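Local coordinates for protein aminotransferase, class IV (Brucella abortus, PDB 4TVI) that probably transfers the amino group of leucine, isoleucine or valine to 2-oxoglutarate, using pyridoxal 5'-phosphate as cofactor, at residues L94-I103 with I122-E130. Residues are numbered along the deposited sequence; the frame is centred on the assembly and turned at random.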
ATOM      1  N   LEU A  94       3.944  13.243   3.734  1.00 19.70           N
ATOM      2  CA  LEU A  94       3.832  14.201   2.645  1.00 19.23           C
ATOM      3  C   LEU A  94       3.642  15.597   3.199  1.00 22.87           C
ATOM      4  O   LEU A  94       3.344  15.767   4.374  1.00 24.61           O
ATOM      5  CB  LEU A  94       2.673  13.839   1.720  1.00 17.52           C
ATOM      6  CG  LEU A  94       2.674  12.400   1.206  1.00 17.66           C
ATOM      7  CD1 LEU A  94       1.442  12.131   0.356  1.00 17.87           C
ATOM      8  CD2 LEU A  94       3.946  12.128   0.414  1.00 16.28           C
ATOM      9  N   GLU A  95       3.827  16.599   2.350  1.00 24.51           N
ATOM     10  CA  GLU A  95       3.518  17.966   2.738  1.00 22.59           C
ATOM     11  C   GLU A  95       2.417  18.485   1.831  1.00 21.62           C
ATOM     12  O   GLU A  95       2.686  18.874   0.693  1.00 20.94           O
ATOM     13  CB  GLU A  95       4.756  18.860   2.658  1.00 25.69           C
ATOM     14  CG  GLU A  95       4.489  20.296   3.064  1.00 34.32           C
ATOM     15  CD  GLU A  95       4.105  20.432   4.529  1.00 40.78           C
ATOM     16  OE1 GLU A  95       4.542  19.589   5.342  1.00 43.83           O
ATOM     17  OE2 GLU A  95       3.360  21.380   4.864  1.00 42.12           O
ATOM     18  N   PRO A  96       1.167  18.476   2.331  1.00 21.17           N
ATOM     19  CA  PRO A  96       0.004  18.895   1.540  1.00 21.16           C
ATOM     20  C   PRO A  96       0.204  20.274   0.931  1.00 20.72           C
ATOM     21  O   PRO A  96       0.695  21.192   1.586  1.00 24.52           O
ATOM     22  CB  PRO A  96      -1.152  18.881   2.556  1.00 20.62           C
ATOM     23  CG  PRO A  96      -0.497  18.819   3.911  1.00 19.99           C
ATOM     24  CD  PRO A  96       0.787  18.079   3.697  1.00 18.62           C
ATOM     25  N   THR A  97      -0.163  20.388  -0.339  1.00 20.25           N
ATOM     26  CA  THR A  97       0.082  21.574  -1.144  1.00 20.94           C
ATOM     27  C   THR A  97      -1.069  22.580  -1.088  1.00 21.43           C
ATOM     28  O   THR A  97      -0.918  23.722  -1.521  1.00 20.77           O
ATOM     29  CB  THR A  97       0.332  21.174  -2.599  1.00 22.73           C
ATOM     30  OG1 THR A  97      -0.759  20.361  -3.047  1.00 23.12           O
ATOM     31  CG2 THR A  97       1.625  20.364  -2.712  1.00 22.99           C
ATOM     32  N   LEU A  98      -2.228  22.139  -0.602  1.00 19.55           N
ATOM     33  CA  LEU A  98      -3.404  23.004  -0.505  1.00 19.75           C
ATOM     34  C   LEU A  98      -4.009  23.002   0.900  1.00 20.91           C
ATOM     35  O   LEU A  98      -3.984  21.990   1.599  1.00 19.87           O
ATOM     36  CB  LEU A  98      -4.468  22.586  -1.522  1.00 20.06           C
ATOM     37  CG  LEU A  98      -4.106  22.628  -3.007  1.00 24.14           C
ATOM     38  CD1 LEU A  98      -5.250  22.074  -3.839  1.00 24.22           C
ATOM     39  CD2 LEU A  98      -3.789  24.051  -3.425  1.00 26.22           C
ATOM     40  N   SER A  99      -4.555  24.139   1.313  1.00 20.44           N
ATOM     41  CA  SER A  99      -5.303  24.190   2.557  1.00 19.75           C
ATOM     42  C   SER A  99      -6.598  23.411   2.381  1.00 17.56           C
ATOM     43  O   SER A  99      -6.995  23.104   1.253  1.00 15.79           O
ATOM     44  CB  SER A  99      -5.605  25.632   2.952  1.00 22.03           C
ATOM     45  OG  SER A  99      -6.524  26.206   2.042  1.00 21.00           O
ATOM     46  N   ALA A 100      -7.260  23.097   3.488  1.00 16.38           N
ATOM     47  CA  ALA A 100      -8.535  22.387   3.431  1.00 16.99           C
ATOM     48  C   ALA A 100      -9.575  23.211   2.674  1.00 16.17           C
ATOM     49  O   ALA A 100     -10.339  22.676   1.870  1.00 14.95           O
ATOM     50  CB  ALA A 100      -9.029  22.066   4.832  1.00 15.10           C
ATOM     51  N   ASN A 101      -9.576  24.518   2.919  1.00 18.50           N
ATOM     52  CA  ASN A 101     -10.471  25.434   2.216  1.00 19.75           C
ATOM     53  C   ASN A 101     -10.170  25.509   0.721  1.00 19.60           C
ATOM     54  O   ASN A 101     -11.091  25.647  -0.090  1.00 17.37           O
ATOM     55  CB  ASN A 101     -10.399  26.829   2.837  1.00 21.71           C
ATOM     56  CG  ASN A 101     -11.278  26.965   4.058  1.00 26.92           C
ATOM     57  OD1 ASN A 101     -12.082  26.083   4.356  1.00 27.89           O
ATOM     58  ND2 ASN A 101     -11.125  28.068   4.782  1.00 31.15           N
ATOM     59  N   ASP A 102      -8.887  25.434   0.366  1.00 18.69           N
ATOM     60  CA  ASP A 102      -8.483  25.401  -1.038  1.00 20.89           C
ATOM     61  C   ASP A 102      -9.106  24.208  -1.758  1.00 20.79           C
ATOM     62  O   ASP A 102      -9.686  24.358  -2.835  1.00 19.24           O
ATOM     63  CB  ASP A 102      -6.955  25.322  -1.180  1.00 20.00           C
ATOM     64  CG  ASP A 102      -6.256  26.628  -0.853  1.00 23.77           C
ATOM     65  OD1 ASP A 102      -6.885  27.703  -0.969  1.00 25.59           O
ATOM     66  OD2 ASP A 102      -5.066  26.572  -0.479  1.00 24.28           O
ATOM     67  N   ILE A 103      -8.983  23.030  -1.149  1.00 19.72           N
ATOM     68  CA  ILE A 103      -9.514  21.798  -1.722  1.00 18.73           C
ATOM     69  C   ILE A 103     -11.031  21.877  -1.870  1.00 21.58           C
ATOM     70  O   ILE A 103     -11.582  21.486  -2.899  1.00 23.97           O
ATOM     71  CB  ILE A 103      -9.136  20.568  -0.867  1.00 16.85           C
ATOM     72  CG1 ILE A 103      -7.628  20.315  -0.944  1.00 16.07           C
ATOM     73  CG2 ILE A 103      -9.920  19.327  -1.305  1.00 13.41           C
ATOM     74  CD1 ILE A 103      -7.176  19.071  -0.183  1.00 17.08           C
ATOM     75  N   ILE A 122     -16.317  12.776  -5.349  1.00 15.91           N
ATOM     76  CA  ILE A 122     -15.179  13.686  -5.232  1.00 17.75           C
ATOM     77  C   ILE A 122     -13.983  13.038  -4.527  1.00 18.96           C
ATOM     78  O   ILE A 122     -14.063  12.731  -3.337  1.00 22.20           O
ATOM     79  CB  ILE A 122     -15.582  14.956  -4.451  1.00 17.04           C
ATOM     80  CG1 ILE A 122     -16.818  15.609  -5.076  1.00 14.82           C
ATOM     81  CG2 ILE A 122     -14.419  15.936  -4.368  1.00 14.01           C
ATOM     82  CD1 ILE A 122     -17.488  16.609  -4.156  1.00 15.13           C
ATOM     83  N   ARG A 123     -12.882  12.826  -5.246  1.00 15.94           N
ATOM     84  CA  ARG A 123     -11.709  12.188  -4.647  1.00 14.32           C
ATOM     85  C   ARG A 123     -10.449  13.049  -4.750  1.00 14.51           C
ATOM     86  O   ARG A 123      -9.810  13.103  -5.801  1.00 16.96           O
ATOM     87  CB  ARG A 123     -11.437  10.817  -5.285  1.00 16.07           C
ATOM     88  CG  ARG A 123     -10.223  10.088  -4.663  1.00 13.77           C
ATOM     89  CD  ARG A 123     -10.015   8.683  -5.231  1.00 13.70           C
ATOM     90  NE  ARG A 123      -9.762   8.701  -6.670  1.00 16.00           N
ATOM     91  CZ  ARG A 123     -10.650   8.328  -7.585  1.00 19.58           C
ATOM     92  NH1 ARG A 123     -11.845   7.901  -7.204  1.00 20.46           N
ATOM     93  NH2 ARG A 123     -10.344   8.379  -8.878  1.00 17.50           N
ATOM     94  N   PRO A 124     -10.090  13.735  -3.653  1.00 14.41           N
ATOM     95  CA  PRO A 124      -8.798  14.420  -3.544  1.00 15.13           C
ATOM     96  C   PRO A 124      -7.663  13.416  -3.356  1.00 16.35           C
ATOM     97  O   PRO A 124      -7.866  12.408  -2.680  1.00 17.29           O
ATOM     98  CB  PRO A 124      -8.957  15.291  -2.291  1.00 13.35           C
ATOM     99  CG  PRO A 124     -10.414  15.252  -1.950  1.00 14.88           C
ATOM    100  CD  PRO A 124     -10.927  13.955  -2.464  1.00 13.19           C
ATOM    101  N   MET A 125      -6.495  13.685  -3.934  1.00 15.11           N
ATOM    102  CA  MET A 125      -5.367  12.762  -3.823  1.00 15.29           C
ATOM    103  C   MET A 125      -4.030  13.492  -3.673  1.00 17.56           C
ATOM    104  O   MET A 125      -3.754  14.456  -4.386  1.00 20.87           O
ATOM    105  CB  MET A 125      -5.318  11.839  -5.041  1.00 17.29           C
ATOM    106  CG  MET A 125      -6.459  10.836  -5.114  1.00 16.35           C
ATOM    107  SD  MET A 125      -6.454   9.873  -6.640  1.00 18.93           S
ATOM    108  CE  MET A 125      -6.756  11.159  -7.851  1.00 19.75           C
ATOM    109  N   TYR A 126      -3.216  13.025  -2.732  1.00 15.99           N
ATOM    110  CA  TYR A 126      -1.855  13.513  -2.531  1.00 17.29           C
ATOM    111  C   TYR A 126      -0.880  12.350  -2.665  1.00 17.94           C
ATOM    112  O   TYR A 126      -1.207  11.231  -2.271  1.00 18.84           O
ATOM    113  CB  TYR A 126      -1.668  14.127  -1.147  1.00 19.05           C
ATOM    114  CG  TYR A 126      -2.207  15.517  -0.919  1.00 18.36           C
ATOM    115  CD1 TYR A 126      -1.730  16.606  -1.639  1.00 18.50           C
ATOM    116  CD2 TYR A 126      -3.142  15.750   0.078  1.00 18.39           C
ATOM    117  CE1 TYR A 126      -2.207  17.888  -1.397  1.00 19.55           C
ATOM    118  CE2 TYR A 126      -3.619  17.016   0.325  1.00 19.93           C
ATOM    119  CZ  TYR A 126      -3.152  18.084  -0.413  1.00 19.92           C
ATOM    120  OH  TYR A 126      -3.637  19.349  -0.152  1.00 21.16           O
ATOM    121  N   TRP A 127       0.314  12.616  -3.186  1.00 15.48           N
ATOM    122  CA  TRP A 127       1.346  11.590  -3.312  1.00 15.47           C
ATOM    123  C   TRP A 127       2.726  12.221  -3.507  1.00 14.61           C
ATOM    124  O   TRP A 127       2.839  13.390  -3.873  1.00 16.77           O
ATOM    125  CB  TRP A 127       1.029  10.655  -4.477  1.00 13.90           C
ATOM    126  CG  TRP A 127       1.191  11.313  -5.822  1.00 18.27           C
ATOM    127  CD1 TRP A 127       2.303  11.295  -6.617  1.00 19.58           C
ATOM    128  CD2 TRP A 127       0.210  12.095  -6.517  1.00 17.48           C
ATOM    129  NE1 TRP A 127       2.071  12.013  -7.768  1.00 21.80           N
ATOM    130  CE2 TRP A 127       0.795  12.516  -7.730  1.00 18.83           C
ATOM    131  CE3 TRP A 127      -1.105  12.480  -6.232  1.00 20.12           C
ATOM    132  CZ2 TRP A 127       0.109  13.297  -8.661  1.00 18.06           C
ATOM    133  CZ3 TRP A 127      -1.787  13.260  -7.161  1.00 21.37           C
ATOM    134  CH2 TRP A 127      -1.177  13.660  -8.358  1.00 18.76           C
ATOM    135  N   ALA A 128       3.776  11.442  -3.280  1.00 15.49           N
ATOM    136  CA  ALA A 128       5.133  11.938  -3.486  1.00 16.31           C
ATOM    137  C   ALA A 128       5.639  11.571  -4.871  1.00 17.86           C
ATOM    138  O   ALA A 128       5.502  10.426  -5.302  1.00 18.43           O
ATOM    139  CB  ALA A 128       6.072  11.393  -2.424  1.00 16.04           C
ATOM    140  N   GLU A 129       6.219  12.545  -5.570  1.00 17.99           N
ATOM    141  CA  GLU A 129       6.824  12.279  -6.871  1.00 20.92           C
ATOM    142  C   GLU A 129       8.237  11.704  -6.735  1.00 22.70           C
ATOM    143  O   GLU A 129       8.676  10.931  -7.584  1.00 21.67           O
ATOM    144  CB  GLU A 129       6.875  13.546  -7.727  1.00 19.58           C
ATOM    145  CG  GLU A 129       5.577  13.882  -8.427  1.00 19.57           C
ATOM    146  CD  GLU A 129       5.226  12.878  -9.509  1.00 21.01           C
ATOM    147  OE1 GLU A 129       6.155  12.247 -10.063  1.00 23.24           O
ATOM    148  OE2 GLU A 129       4.022  12.715  -9.802  1.00 19.00           O
ATOM    149  N   GLU A 130       8.947  12.094  -5.677  1.00 22.41           N
ATOM    150  CA  GLU A 130      10.337  11.682  -5.483  0.54 23.27           C
ATOM    151  C   GLU A 130      10.563  11.056  -4.115  1.00 22.31           C
ATOM    152  O   GLU A 130       9.811  11.309  -3.172  1.00 19.67           O
ATOM    153  CB  GLU A 130      11.284  12.874  -5.632  0.54 24.38           C
ATOM    154  CG  GLU A 130      11.045  13.755  -6.838  0.54 25.38           C
ATOM    155  CD  GLU A 130      11.942  14.976  -6.824  0.54 26.89           C
ATOM    156  OE1 GLU A 130      13.175  14.807  -6.696  0.54 27.73           O
ATOM    157  OE2 GLU A 130      11.415  16.102  -6.920  0.54 27.09           O
TER
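P124 and I103 meet first: the proline ring packs against the first turn of the helix that starts at A100, and P124 CG is 4.2 Å from I103 CG2, the two side chains crossing at about a right angle. That turn is held by a capping box, with D102 N donating to S99 OG and S99 N to D102 OD2. Next comes Y126, the centre of the contact. With CG beside the backbone N (chi1 -78°), its ring rises from the strand into the curve of the loop 96-98. P96 CA sits over one face, displaced toward the rim, 4.0 Å from the centroid of the Y126 ring, in a CH-pi contact, while T97 OG1 lies in the ring plane at the edge, 3.3 Å from Y126 CE1. I103 CD1 approaches the phenol end obliquely. Y126 OH accepts from L98 N at 3.2 Å, a somewhat bent bond (145°), and is also hydrogen-bonded to N86 OD1, so the buried hydroxyl is gripped twice. Beyond the ring, L94 lays CD1 over the backbone, 3.7 Å from W127 CA, and puts CD2 3.6 Å from A128 CB. The contact packs loop and helix start onto the antiparallel sheet of the small N-terminal domain of a fold type IV aminotransferase, where strand 120-128 runs between 64-70 and 143-151; helix 78-91 lies alongside, its N86 also bonding L98 O, and F145 of strand 143-151 meets the Y126 ring.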